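Local coordinates for laminin subunit ALPHA-1 (Mus musculus, PDB 2JD4), which forms part of laminin-111 in basement membranes and, through its LG4-5 domain pair, probably contributes to attachment of laminin to the cell surface, at residues G20-G25 with L179-P184. The protein carries 4 engineered substitutions. Residues are numbered along the deposited sequence; the frame is centred on the assembly and turned at random.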
loop_
_atom_site.group_PDB
_atom_site.type_symbol
_atom_site.label_atom_id
_atom_site.label_comp_id
_atom_site.label_asym_id
_atom_site.label_seq_id
_atom_site.Cartn_x
_atom_site.Cartn_y
_atom_site.Cartn_z
ATOM N N GLY A 20 5.548 -16.011 -13.370
ATOM C CA GLY A 20 4.134 -16.347 -13.376
ATOM C C GLY A 20 3.358 -15.899 -12.149
ATOM O O GLY A 20 2.480 -16.618 -11.658
ATOM N N ALA A 21 3.692 -14.722 -11.638
ATOM C CA ALA A 21 2.993 -14.185 -10.477
ATOM C C ALA A 21 2.802 -12.698 -10.716
ATOM O O ALA A 21 3.587 -12.078 -11.445
ATOM C CB ALA A 21 3.802 -14.420 -9.210
ATOM N N HIS A 22 1.769 -12.123 -10.108
ATOM C CA HIS A 22 1.509 -10.699 -10.283
ATOM C C HIS A 22 1.326 -9.972 -8.948
ATOM O O HIS A 22 0.708 -10.499 -8.021
ATOM C CB HIS A 22 0.255 -10.511 -11.152
ATOM C CG HIS A 22 0.376 -11.110 -12.521
ATOM N ND1 HIS A 22 0.888 -10.416 -13.597
ATOM C CD2 HIS A 22 0.068 -12.344 -12.985
ATOM C CE1 HIS A 22 0.888 -11.195 -14.663
ATOM N NE2 HIS A 22 0.395 -12.372 -14.319
ATOM N N GLN A 23 1.863 -8.758 -8.864
ATOM C CA GLN A 23 1.737 -7.947 -7.661
ATOM C C GLN A 23 0.637 -6.917 -7.904
ATOM O O GLN A 23 0.671 -6.199 -8.898
ATOM C CB GLN A 23 3.044 -7.204 -7.353
ATOM C CG GLN A 23 2.971 -6.316 -6.101
ATOM C CD GLN A 23 3.094 -7.102 -4.806
ATOM O OE1 GLN A 23 2.843 -6.573 -3.723
ATOM N NE2 GLN A 23 3.495 -8.368 -4.911
ATOM N N PHE A 24 -0.331 -6.850 -6.996
ATOM C CA PHE A 24 -1.420 -5.891 -7.115
ATOM C C PHE A 24 -1.312 -4.856 -5.991
ATOM O O PHE A 24 -0.374 -4.886 -5.193
ATOM C CB PHE A 24 -2.776 -6.611 -7.054
ATOM C CG PHE A 24 -2.976 -7.612 -8.157
ATOM C CD1 PHE A 24 -2.541 -8.927 -8.007
ATOM C CD2 PHE A 24 -3.574 -7.233 -9.359
ATOM C CE1 PHE A 24 -2.698 -9.857 -9.044
ATOM C CE2 PHE A 24 -3.736 -8.148 -10.398
ATOM C CZ PHE A 24 -3.295 -9.465 -10.238
ATOM N N GLY A 25 -2.265 -3.932 -5.937
ATOM C CA GLY A 25 -2.233 -2.917 -4.898
ATOM C C GLY A 25 -1.275 -1.752 -5.126
ATOM O O GLY A 25 -1.138 -0.900 -4.252
ATOM N N LEU A 179 -6.614 -20.659 -15.153
ATOM C CA LEU A 179 -6.805 -19.505 -16.034
ATOM C C LEU A 179 -5.461 -19.001 -16.566
ATOM O O LEU A 179 -4.455 -19.016 -15.856
ATOM C CB LEU A 179 -7.526 -18.382 -15.278
ATOM C CG LEU A 179 -9.048 -18.222 -15.437
ATOM C CD1 LEU A 179 -9.733 -19.573 -15.480
ATOM C CD2 LEU A 179 -9.592 -17.368 -14.296
ATOM N N ASP A 180 -5.432 -18.565 -17.822
ATOM C CA ASP A 180 -4.180 -18.064 -18.382
ATOM C C ASP A 180 -4.048 -16.591 -18.018
ATOM O O ASP A 180 -4.580 -15.734 -18.706
ATOM C CB ASP A 180 -4.159 -18.221 -19.904
ATOM C CG ASP A 180 -2.746 -18.214 -20.470
ATOM O OD1 ASP A 180 -1.904 -17.427 -19.976
ATOM O OD2 ASP A 180 -2.479 -18.995 -21.411
ATOM N N LYS A 181 -3.343 -16.304 -16.930
ATOM C CA LYS A 181 -3.171 -14.925 -16.484
ATOM C C LYS A 181 -2.304 -14.124 -17.436
ATOM O O LYS A 181 -2.275 -12.897 -17.362
ATOM C CB LYS A 181 -2.546 -14.885 -15.092
ATOM C CG LYS A 181 -3.386 -15.539 -14.016
ATOM C CD LYS A 181 -2.620 -15.592 -12.710
ATOM C CE LYS A 181 -2.401 -14.208 -12.141
ATOM N NZ LYS A 181 -1.322 -14.222 -11.112
ATOM N N ASP A 182 -1.605 -14.822 -18.325
ATOM C CA ASP A 182 -0.728 -14.181 -19.296
ATOM C C ASP A 182 -1.497 -13.595 -20.470
ATOM O O ASP A 182 -0.939 -12.832 -21.257
ATOM C CB ASP A 182 0.303 -15.180 -19.830
ATOM C CG ASP A 182 1.252 -15.665 -18.758
ATOM O OD1 ASP A 182 1.902 -14.814 -18.113
ATOM O OD2 ASP A 182 1.349 -16.896 -18.562
ATOM N N ARG A 183 -2.773 -13.950 -20.590
ATOM C CA ARG A 183 -3.596 -13.443 -21.682
ATOM C C ARG A 183 -4.872 -12.737 -21.210
ATOM O O ARG A 183 -5.987 -13.141 -21.548
ATOM C CB ARG A 183 -3.942 -14.582 -22.640
ATOM C CG ARG A 183 -2.715 -15.165 -23.320
ATOM C CD ARG A 183 -3.070 -15.959 -24.560
ATOM N NE ARG A 183 -3.832 -17.164 -24.257
ATOM C CZ ARG A 183 -4.222 -18.041 -25.175
ATOM N NH1 ARG A 183 -3.920 -17.843 -26.451
ATOM N NH2 ARG A 183 -4.919 -19.113 -24.818
ATOM N N PRO A 184 -4.716 -11.662 -20.426
ATOM C CA PRO A 184 -5.860 -10.903 -19.909
ATOM C C PRO A 184 -6.569 -10.088 -20.988
ATOM O O PRO A 184 -5.958 -9.703 -21.985
ATOM C CB PRO A 184 -5.224 -10.016 -18.843
ATOM C CG PRO A 184 -3.867 -9.736 -19.420
ATOM C CD PRO A 184 -3.446 -11.103 -19.923
#
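The imidazole of His22 receives Lys181 at its edge, where the ammonium nitrogen NZ lies in the ring plane, 3.0 Å from CD2. That is too short for a C-H edge pointing almost straight at a hydrogen-bond donor, so the assignment of the ring atoms is doubtful, and a flipped imidazole would place ND1 there. Further back along the chain Lys181 CB stands 3.9 Å from His22 NE2 as modelled. NZ is hydrogen-bonded to the carbonyl oxygen of Gly170 in strand 167-174, the strand that also pairs through Ile169 with the backbone of His22. A bend at chi3 (67°) in the otherwise extended outer part of the lysine chain brings NZ in beside the ring. The nearby ammonium would probably disfavour a charge on the imidazole, whereas the Asp182 carboxylate would favour one. An alanine in place of His22 would probably leave the end of the Lys181 chain without its flanking ring and open a gap beside Leu32 and Val190, which the histidine also touches. Lys181 belongs to a type I turn, Asp180 to Arg183, in the loop joining strands 177-178 and 186-188, so the contact packs a sheet-to-sheet connection against strand 22-23 in the beta sandwich of a laminin G domain.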